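Local coordinates for hydrolase family protein (Deinococcus radiodurans R1, PDB 3CNH) that probably acts as a phosphatase of the haloacid dehalogenase-like superfamily and binds a sodium ion in this crystal, at residues Trp9-Val14 with Asp113-Arg118; Ala26-Arg31 with Glu82-Pro87; Glu90-Ala95 with Gly125-Ala130. All coordinates share one frame; numbering follows the deposited sequence.

Contact 1 of 3, residues Trp9-Val14 with Asp113-Arg118. With NA (sodium ion), chain C; PO4 (phosphate ion), chain D.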
loop_
_atom_site.group_PDB
_atom_site.type_symbol
_atom_site.label_atom_id
_atom_site.label_comp_id
_atom_site.label_asym_id
_atom_site.label_seq_id
_atom_site.Cartn_x
_atom_site.Cartn_y
_atom_site.Cartn_z
ATOM N N TRP A 9 7.728 0.325 4.794
ATOM C CA TRP A 9 6.719 -0.723 4.739
ATOM C C TRP A 9 5.646 -0.526 3.682
ATOM O O TRP A 9 4.990 0.491 3.582
ATOM C CB TRP A 9 5.971 -0.854 6.085
ATOM C CG TRP A 9 6.759 -1.337 7.246
ATOM C CD1 TRP A 9 7.649 -0.619 8.003
ATOM C CD2 TRP A 9 6.738 -2.657 7.803
ATOM N NE1 TRP A 9 8.206 -1.421 8.966
ATOM C CE2 TRP A 9 7.660 -2.677 8.876
ATOM C CE3 TRP A 9 6.066 -3.833 7.479
ATOM C CZ2 TRP A 9 7.877 -3.815 9.647
ATOM C CZ3 TRP A 9 6.269 -4.940 8.241
ATOM C CH2 TRP A 9 7.191 -4.938 9.299
ATOM N N ASP A 10 5.515 -1.566 2.906
ATOM C CA ASP A 10 4.359 -1.760 2.017
ATOM C C ASP A 10 3.196 -1.952 3.005
ATOM O O ASP A 10 3.390 -2.451 4.144
ATOM C CB ASP A 10 4.665 -3.020 1.205
ATOM C CG ASP A 10 3.625 -3.437 0.274
ATOM O OD1 ASP A 10 2.889 -2.601 -0.232
ATOM O OD2 ASP A 10 3.619 -4.692 -0.016
ATOM N N ILE A 11 1.999 -1.555 2.591
ATOM C CA ILE A 11 0.817 -1.761 3.455
ATOM C C ILE A 11 0.003 -2.958 2.958
ATOM O O ILE A 11 -0.115 -3.971 3.620
ATOM C CB ILE A 11 -0.022 -0.520 3.620
ATOM C CG1 ILE A 11 0.846 0.604 4.223
ATOM C CG2 ILE A 11 -1.252 -0.789 4.518
ATOM C CD1 ILE A 11 0.121 1.934 4.435
ATOM N N GLY A 12 -0.508 -2.842 1.748
ATOM C CA GLY A 12 -1.307 -3.945 1.160
ATOM C C GLY A 12 -0.519 -5.226 0.949
ATOM O O GLY A 12 0.512 -5.219 0.283
ATOM N N GLY A 13 -1.036 -6.310 1.493
ATOM C CA GLY A 13 -0.420 -7.628 1.428
ATOM C C GLY A 13 0.650 -7.881 2.465
ATOM O O GLY A 13 1.254 -8.963 2.504
ATOM N N VAL A 14 0.850 -6.882 3.312
ATOM C CA VAL A 14 1.858 -6.953 4.378
ATOM C C VAL A 14 1.205 -6.670 5.730
ATOM O O VAL A 14 0.966 -7.585 6.542
ATOM C CB VAL A 14 3.043 -6.023 4.079
ATOM C CG1 VAL A 14 4.076 -5.998 5.198
ATOM C CG2 VAL A 14 3.747 -6.452 2.772
ATOM N N ASP A 113 -8.244 8.294 -0.643
ATOM C CA ASP A 113 -9.360 8.028 0.252
ATOM C C ASP A 113 -9.233 6.682 0.970
ATOM O O ASP A 113 -9.336 6.608 2.221
ATOM C CB ASP A 113 -10.691 8.205 -0.486
ATOM C CG ASP A 113 -10.902 9.634 -0.969
ATOM O OD1 ASP A 113 -10.637 10.607 -0.223
ATOM O OD2 ASP A 113 -11.317 9.774 -2.121
ATOM N N LEU A 114 -8.921 5.641 0.226
ATOM C CA LEU A 114 -8.741 4.309 0.842
ATOM C C LEU A 114 -7.531 4.322 1.741
ATOM O O LEU A 114 -7.534 3.731 2.804
ATOM C CB LEU A 114 -8.600 3.151 -0.147
ATOM C CG LEU A 114 -9.867 2.633 -0.822
ATOM C CD1 LEU A 114 -9.524 1.437 -1.739
ATOM C CD2 LEU A 114 -10.909 2.263 0.195
ATOM N N ASN A 115 -6.500 5.014 1.321
ATOM C CA ASN A 115 -5.257 5.081 2.141
ATOM C C ASN A 115 -5.556 5.645 3.524
ATOM O O ASN A 115 -5.216 5.080 4.567
ATOM C CB ASN A 115 -4.184 5.957 1.464
ATOM C CG ASN A 115 -2.793 5.706 2.026
ATOM O OD1 ASN A 115 -2.344 4.540 2.146
ATOM N ND2 ASN A 115 -2.083 6.798 2.319
ATOM N N GLU A 116 -6.283 6.736 3.537
ATOM C CA GLU A 116 -6.580 7.471 4.798
ATOM C C GLU A 116 -7.544 6.673 5.657
ATOM O O GLU A 116 -7.398 6.616 6.864
ATOM C CB GLU A 116 -6.968 8.924 4.487
ATOM C CG GLU A 116 -5.647 9.580 4.005
ATOM C CD GLU A 116 -5.710 11.036 3.667
ATOM O OE1 GLU A 116 -6.823 11.608 3.668
ATOM O OE2 GLU A 116 -4.625 11.590 3.364
ATOM N N TYR A 117 -8.486 5.988 5.014
ATOM C CA TYR A 117 -9.411 5.114 5.754
ATOM C C TYR A 117 -8.633 3.995 6.439
ATOM O O TYR A 117 -8.861 3.647 7.590
ATOM C CB TYR A 117 -10.478 4.515 4.819
ATOM C CG TYR A 117 -11.227 3.375 5.452
ATOM C CD1 TYR A 117 -12.357 3.611 6.224
ATOM C CD2 TYR A 117 -10.804 2.066 5.297
ATOM C CE1 TYR A 117 -13.042 2.575 6.829
ATOM C CE2 TYR A 117 -11.474 1.009 5.916
ATOM C CZ TYR A 117 -12.608 1.282 6.671
ATOM O OH TYR A 117 -13.314 0.286 7.263
ATOM N N ARG A 118 -7.669 3.442 5.719
ATOM C CA ARG A 118 -6.883 2.293 6.226
ATOM C C ARG A 118 -6.005 2.731 7.392
ATOM O O ARG A 118 -5.920 2.076 8.420
ATOM C CB ARG A 118 -6.062 1.665 5.084
ATOM C CG ARG A 118 -6.964 0.808 4.173
ATOM C CD ARG A 118 -6.448 0.683 2.753
ATOM N NE ARG A 118 -5.166 -0.006 2.607
ATOM C CZ ARG A 118 -5.031 -1.314 2.426
ATOM N NH1 ARG A 118 -6.068 -2.132 2.523
ATOM N NH2 ARG A 118 -3.807 -1.807 2.236
HETATM NA NA NA C . 1.876 -5.226 -1.547
HETATM P P PO4 D . 0.555 -1.328 -1.483
HETATM O O1 PO4 D . 1.700 -0.666 -2.099
HETATM O O2 PO4 D . 0.760 -2.847 -1.517
HETATM O O3 PO4 D . 0.120 -0.800 -0.108
HETATM O O4 PO4 D . -0.706 -1.190 -2.337
HETATM O O HOH W 1 0.049 -6.260 -2.573
HETATM O O HOH W 2 3.177 -4.738 -3.319
#
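I11 and G12 meet the guanidinium end of R118 where the loop after central strand 6-9 of the haloacid dehalogenase (HAD) Rossmann-like core, the loop of the first HAD motif, runs past helix 112-122. From CB outward, I11 meets one partner after another. Its CB lies 3.7 Å from O3 of the phosphate, so the branch point already borders the anion. From there CG2 heads for the helix and touches R118 NH2 at 3.6 Å, coming obliquely to the guanidinium plane. The other branch, CG1, is anti to the carbonyl carbon (chi1 -59°) and runs on extended to CD1, which ends 4.3 Å from N115 OD1, a loose contact; that oxygen's polar partner is N108 ND2. The same I11 side chain packs on S106 and N108 at the end of strand 103-108 and on L16.

R118 arrives from the opposite direction, sliding past I11. A bend at chi3 (64°) turns its head so that the edge of the guanidinium meets G12, with NH2 3.5 Å from G12 CA. The amide N of G12 sits near that edge too, but both nitrogens are donors and do not bond. R118 spends NH1 elsewhere, on T17 O and S85 OG, which ties the helix to the segments leading into the cap.

G12 N instead points at the phosphate, giving O3 a short, nearly straight bond (2.8 Å, 163°), while I11 N adds a weak one. The anion, probably from the crystallisation liquor, also takes bonds from N109 N and K141 NZ. Bridged to it through O2, the sodium ion is held by D10 OD2 at 2.4 Å and the carbonyl O of G12 at 2.3 Å, with two waters and D166 OD1 filling the remaining places.

Contact 2 of 3, residues Ala26-Arg31 with Glu82-Pro87; sequences ADVAQR and EEQSQP
Q84 NE2 bonds back to the backbone carbonyl of V80, four residues earlier, and the same nitrogen rests 3.5 Å from V28 CG2 on helix 22-32. That methyl lies over one face of the Q84 amide, nearest NE2 and CD, the latter at 3.7 Å from V28 CG2. The bend that makes this possible is at chi2 (-52°), which folds the side chain back toward V80 rather than letting it reach straight across.

V28 presents one branch: CG2, anti to its carbonyl carbon, is the methyl that lies against the amide, and the side chain also packs on F77 and V80. Beside it stands D27. Its OD2 is 4.1 Å from Q84 OE1, with the carboxylate and amide planes 70° apart; two acceptor oxygens gain nothing from closing further.

Farther along, S85 N bonds back to E82 O, and Q86 NE2 bonds to E83 O at 3.0 Å, that oxygen lying close to the plane of the Q86 amide. T17 OG1 meets both Q84 O and Q86 N, pairing this connection with the other segment that joins core and cap. The two helices, 22-32 and 74-83, belong to the helical cap inserted after the first HAD motif, as in relatives with a C1 cap.

With 95 Å² buried and NE2 of the glutamine already bonded to V80 O, the two segments are joined by van der Waals contact between a methyl and an amide, and the aspartate adds little attraction.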
loop_
_atom_site.group_PDB
_atom_site.type_symbol
_atom_site.label_atom_id
_atom_site.label_comp_id
_atom_site.label_asym_id
_atom_site.label_seq_id
_atom_site.Cartn_x
_atom_site.Cartn_y
_atom_site.Cartn_z
ATOM N N ALA A 26 -13.794 -8.004 -7.874
ATOM C CA ALA A 26 -14.680 -9.013 -8.479
ATOM C C ALA A 26 -15.883 -9.233 -7.592
ATOM O O ALA A 26 -17.025 -9.323 -8.035
ATOM C CB ALA A 26 -13.931 -10.370 -8.683
ATOM N N ASP A 27 -15.575 -9.275 -6.321
ATOM C CA ASP A 27 -16.560 -9.548 -5.284
ATOM C C ASP A 27 -17.552 -8.397 -5.205
ATOM O O ASP A 27 -18.768 -8.586 -5.244
ATOM C CB ASP A 27 -15.869 -9.685 -3.931
ATOM C CG ASP A 27 -16.833 -10.012 -2.805
ATOM O OD1 ASP A 27 -17.904 -10.589 -3.070
ATOM O OD2 ASP A 27 -16.508 -9.705 -1.636
ATOM N N VAL A 28 -16.979 -7.210 -5.070
ATOM C CA VAL A 28 -17.797 -5.990 -4.917
ATOM C C VAL A 28 -18.677 -5.745 -6.143
ATOM O O VAL A 28 -19.850 -5.365 -6.039
ATOM C CB VAL A 28 -16.972 -4.761 -4.539
ATOM C CG1 VAL A 28 -17.865 -3.513 -4.535
ATOM C CG2 VAL A 28 -16.347 -4.968 -3.157
ATOM N N ALA A 29 -18.119 -6.054 -7.300
ATOM C CA ALA A 29 -18.841 -5.898 -8.568
ATOM C C ALA A 29 -20.071 -6.771 -8.594
ATOM O O ALA A 29 -21.155 -6.366 -8.990
ATOM C CB ALA A 29 -17.924 -6.226 -9.771
ATOM N N GLN A 30 -19.880 -7.987 -8.133
ATOM C CA GLN A 30 -20.963 -8.971 -8.095
ATOM C C GLN A 30 -22.092 -8.484 -7.170
ATOM O O GLN A 30 -23.269 -8.523 -7.505
ATOM C CB GLN A 30 -20.431 -10.329 -7.604
ATOM C CG GLN A 30 -21.511 -11.415 -7.417
ATOM N N ARG A 31 -21.686 -7.971 -6.025
ATOM C CA ARG A 31 -22.650 -7.489 -5.039
ATOM C C ARG A 31 -23.527 -6.377 -5.576
ATOM O O ARG A 31 -24.715 -6.288 -5.263
ATOM C CB ARG A 31 -21.945 -6.982 -3.776
ATOM C CG ARG A 31 -22.948 -6.469 -2.721
ATOM C CD ARG A 31 -22.285 -5.924 -1.454
ATOM N NE ARG A 31 -21.490 -6.922 -0.737
ATOM C CZ ARG A 31 -21.984 -7.796 0.140
ATOM N NH1 ARG A 31 -23.284 -7.840 0.402
ATOM N NH2 ARG A 31 -21.172 -8.652 0.743
ATOM N N GLU A 82 -14.238 0.347 1.100
ATOM C CA GLU A 82 -13.467 0.548 2.338
ATOM C C GLU A 82 -13.416 -0.721 3.174
ATOM O O GLU A 82 -12.377 -1.108 3.753
ATOM C CB GLU A 82 -14.023 1.748 3.118
ATOM C CG GLU A 82 -13.639 3.039 2.443
ATOM C CD GLU A 82 -14.250 4.262 3.095
ATOM O OE1 GLU A 82 -15.187 4.079 3.903
ATOM O OE2 GLU A 82 -13.786 5.374 2.762
ATOM N N GLU A 83 -14.541 -1.398 3.196
ATOM C CA GLU A 83 -14.691 -2.626 3.975
ATOM C C GLU A 83 -13.872 -3.811 3.522
ATOM O O GLU A 83 -13.780 -4.814 4.249
ATOM C CB GLU A 83 -16.148 -3.056 4.039
ATOM C CG GLU A 83 -16.937 -2.065 4.840
ATOM C CD GLU A 83 -18.394 -2.206 4.614
ATOM O OE1 GLU A 83 -18.785 -3.059 3.780
ATOM O OE2 GLU A 83 -19.140 -1.441 5.255
ATOM N N GLN A 84 -13.284 -3.701 2.349
ATOM C CA GLN A 84 -12.438 -4.783 1.821
ATOM C C GLN A 84 -11.137 -4.845 2.612
ATOM O O GLN A 84 -10.455 -5.859 2.595
ATOM C CB GLN A 84 -12.092 -4.604 0.346
ATOM C CG GLN A 84 -13.334 -4.568 -0.534
ATOM C CD GLN A 84 -14.214 -5.722 -0.291
ATOM O OE1 GLN A 84 -13.829 -6.860 -0.553
ATOM N NE2 GLN A 84 -15.432 -5.462 0.218
ATOM N N SER A 85 -10.817 -3.758 3.299
ATOM C CA SER A 85 -9.551 -3.657 4.055
ATOM C C SER A 85 -9.687 -4.346 5.387
ATOM O O SER A 85 -10.556 -4.038 6.174
ATOM C CB SER A 85 -9.133 -2.202 4.242
ATOM O OG SER A 85 -8.749 -1.620 2.998
ATOM N N GLN A 86 -8.810 -5.317 5.594
ATOM C CA GLN A 86 -8.790 -6.084 6.823
ATOM C C GLN A 86 -7.336 -6.237 7.325
ATOM O O GLN A 86 -6.388 -6.120 6.554
ATOM C CB GLN A 86 -9.399 -7.444 6.560
ATOM C CG GLN A 86 -10.859 -7.358 6.105
ATOM C CD GLN A 86 -11.805 -6.831 7.196
ATOM O OE1 GLN A 86 -11.595 -7.068 8.383
ATOM N NE2 GLN A 86 -12.871 -6.138 6.784
ATOM N N PRO A 87 -7.172 -6.507 8.610
ATOM C CA PRO A 87 -5.795 -6.612 9.051
ATOM C C PRO A 87 -5.139 -7.928 8.778
ATOM O O PRO A 87 -5.797 -8.944 8.557
ATOM C CB PRO A 87 -5.927 -6.499 10.590
ATOM C CG PRO A 87 -7.266 -7.014 10.882
ATOM C CD PRO A 87 -8.141 -6.659 9.705
#

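Contact 3 of 3, residues Glu90-Ala95 with Gly125-Ala130; sequences EVLALA and GEFLLA
F127 lays its ring against A95, the residue that carries most of this contact from helix 89-98. A95 CB touches CE1 of the ring at 3.6 Å and stands a little farther from CD1, while the carbonyl carbon of A95 lies over one face. The small alanine lets the helix backbone come close: the CA atoms of A95 and F127 are only 7.2 Å apart.

The phenylalanine reaches this place through an uncommon rotamer. Its CG sits between the backbone N and the carbonyl carbon (chi1 61°), the crowded position, and chi2 of 90° stands the ring square to the CA-CB-CG plane. Together these send the ring out toward the helix and set its CD1-CE1 side against the alanine, with CZ leading toward L92.

L92, one turn earlier on the helix, answers with a single methyl. CD2 approaches F127 CZ obliquely at 4.0 Å, and the two side chains cross at about a right angle. Its chi1 of -87° is swung well past the usual -60°, with CG still anti to the carbonyl carbon. Because L92 was deposited in two conformers, this second touch is less certain than the one made by A95.

All three residues are buried, and the 141 Å² hidden between the segments is mainly apolar packing in the HAD core. The loop carrying F127 leads from helix 112-122 into edge strand 131-133. Its ring also lies on M104 of strand 103-108, A95 reaches on to W9 of strand 6-9, and elsewhere on the helix L94 packs against L190 and R191 of helix 187-196.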
loop_
_atom_site.group_PDB
_atom_site.type_symbol
_atom_site.label_atom_id
_atom_site.label_comp_id
_atom_site.label_asym_id
_atom_site.label_seq_id
_atom_site.Cartn_x
_atom_site.Cartn_y
_atom_site.Cartn_z
ATOM N N GLU A 90 -0.695 -10.922 12.468
ATOM C CA GLU A 90 0.653 -11.279 12.915
ATOM C C GLU A 90 1.708 -10.275 12.444
ATOM O O GLU A 90 2.630 -9.925 13.193
ATOM C CB GLU A 90 1.037 -12.705 12.505
ATOM C CG GLU A 90 0.116 -13.803 13.034
ATOM C CD GLU A 90 0.435 -15.181 12.426
ATOM O OE1 GLU A 90 1.143 -15.255 11.384
ATOM O OE2 GLU A 90 -0.035 -16.196 12.981
ATOM N N VAL A 91 1.579 -9.826 11.210
ATOM C CA VAL A 91 2.555 -8.867 10.648
ATOM C C VAL A 91 2.362 -7.505 11.312
ATOM O O VAL A 91 3.307 -6.786 11.658
ATOM C CB VAL A 91 2.541 -8.803 9.134
ATOM C CG1 VAL A 91 3.473 -7.704 8.679
ATOM C CG2 VAL A 91 2.957 -10.148 8.579
ATOM N N LEU A 92 1.105 -7.157 11.507
ATOM C CA LEU A 92 0.768 -5.922 12.250
ATOM C C LEU A 92 1.401 -5.881 13.581
ATOM O O LEU A 92 1.980 -4.885 14.006
ATOM C CB LEU A 92 -0.721 -5.789 12.525
ATOM C CG LEU A 92 -1.455 -5.116 11.398
ATOM C CD1 LEU A 92 -2.943 -5.216 11.569
ATOM C CD2 LEU A 92 -1.022 -3.661 11.327
ATOM N N ALA A 93 1.275 -6.992 14.288
ATOM C CA ALA A 93 1.810 -7.088 15.625
ATOM C C ALA A 93 3.324 -6.916 15.620
ATOM O O ALA A 93 3.905 -6.293 16.496
ATOM C CB ALA A 93 1.415 -8.434 16.293
ATOM N N LEU A 94 3.958 -7.484 14.612
ATOM C CA LEU A 94 5.428 -7.395 14.485
ATOM C C LEU A 94 5.835 -5.935 14.278
ATOM O O LEU A 94 6.758 -5.396 14.905
ATOM C CB LEU A 94 5.908 -8.230 13.291
ATOM C CG LEU A 94 7.371 -8.084 12.866
ATOM C CD1 LEU A 94 8.347 -8.437 13.968
ATOM C CD2 LEU A 94 7.655 -8.921 11.586
ATOM N N ALA A 95 5.122 -5.323 13.358
ATOM C CA ALA A 95 5.417 -3.918 12.994
ATOM C C ALA A 95 5.197 -3.021 14.207
ATOM O O ALA A 95 5.993 -2.140 14.507
ATOM C CB ALA A 95 4.598 -3.453 11.806
ATOM N N GLY A 125 -0.624 4.911 11.957
ATOM C CA GLY A 125 0.145 6.072 12.383
ATOM C C GLY A 125 0.744 5.940 13.755
ATOM O O GLY A 125 1.573 6.740 14.159
ATOM N N GLU A 126 0.373 4.897 14.479
ATOM C CA GLU A 126 0.939 4.718 15.798
ATOM C C GLU A 126 2.369 4.252 15.683
ATOM O O GLU A 126 3.199 4.523 16.539
ATOM C CB GLU A 126 0.110 3.719 16.609
ATOM C CG GLU A 126 -1.272 4.292 16.870
ATOM C CD GLU A 126 -2.231 3.320 17.567
ATOM O OE1 GLU A 126 -1.780 2.270 18.085
ATOM O OE2 GLU A 126 -3.445 3.632 17.601
ATOM N N PHE A 127 2.671 3.600 14.565
ATOM C CA PHE A 127 4.012 3.016 14.389
ATOM C C PHE A 127 4.745 3.424 13.108
ATOM O O PHE A 127 5.938 3.140 12.959
ATOM C CB PHE A 127 3.981 1.493 14.566
ATOM C CG PHE A 127 3.099 0.776 13.579
ATOM C CD1 PHE A 127 3.598 0.345 12.378
ATOM C CD2 PHE A 127 1.771 0.514 13.876
ATOM C CE1 PHE A 127 2.779 -0.322 11.472
ATOM C CE2 PHE A 127 0.962 -0.153 12.991
ATOM C CZ PHE A 127 1.463 -0.570 11.782
ATOM N N LEU A 128 4.036 4.105 12.211
ATOM C CA LEU A 128 4.637 4.641 10.997
ATOM C C LEU A 128 4.601 6.162 11.136
ATOM O O LEU A 128 3.537 6.772 11.334
ATOM C CB LEU A 128 3.933 4.177 9.713
ATOM C CG LEU A 128 3.859 2.657 9.540
ATOM C CD1 LEU A 128 3.036 2.256 8.292
ATOM C CD2 LEU A 128 5.282 2.057 9.560
ATOM N N LEU A 129 5.769 6.760 10.928
ATOM C CA LEU A 129 6.007 8.194 11.164
ATOM C C LEU A 129 5.565 9.079 10.015
ATOM O O LEU A 129 5.308 10.253 10.176
ATOM C CB LEU A 129 7.489 8.437 11.520
ATOM C CG LEU A 129 8.020 7.581 12.674
ATOM C CD1 LEU A 129 9.503 7.812 12.750
ATOM C CD2 LEU A 129 7.289 7.892 13.999
ATOM N N ALA A 130 5.533 8.500 8.830
ATOM C CA ALA A 130 5.078 9.204 7.638
ATOM C C ALA A 130 4.664 8.173 6.623
ATOM O O ALA A 130 5.085 7.017 6.685
ATOM C CB ALA A 130 6.109 10.162 7.069
#

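Contact 1 holds the sodium and phosphate site, and the other two lie to its sides, with centres about 14 Å (contact 2) and 11 Å (contact 3) from its own. Contact 2, between a cap helix and the segment leading back to the core, connects through the probable R118 NH1 to S85 OG bond, 2.8 Å, and through L114 and Y117 packing on E82. Contact 3 backs the strand that feeds the metal loop: W9 CD1 meets L128 CD2 at 3.9 Å, and V91 CB packs against V14 O. Contacts 2 and 3 are about 23 Å apart between centres, yet P87 CB comes close to L92 CD1 in the given conformer of L92, a doubtful touch. The L92 side chain stays about 13 Å from the sodium.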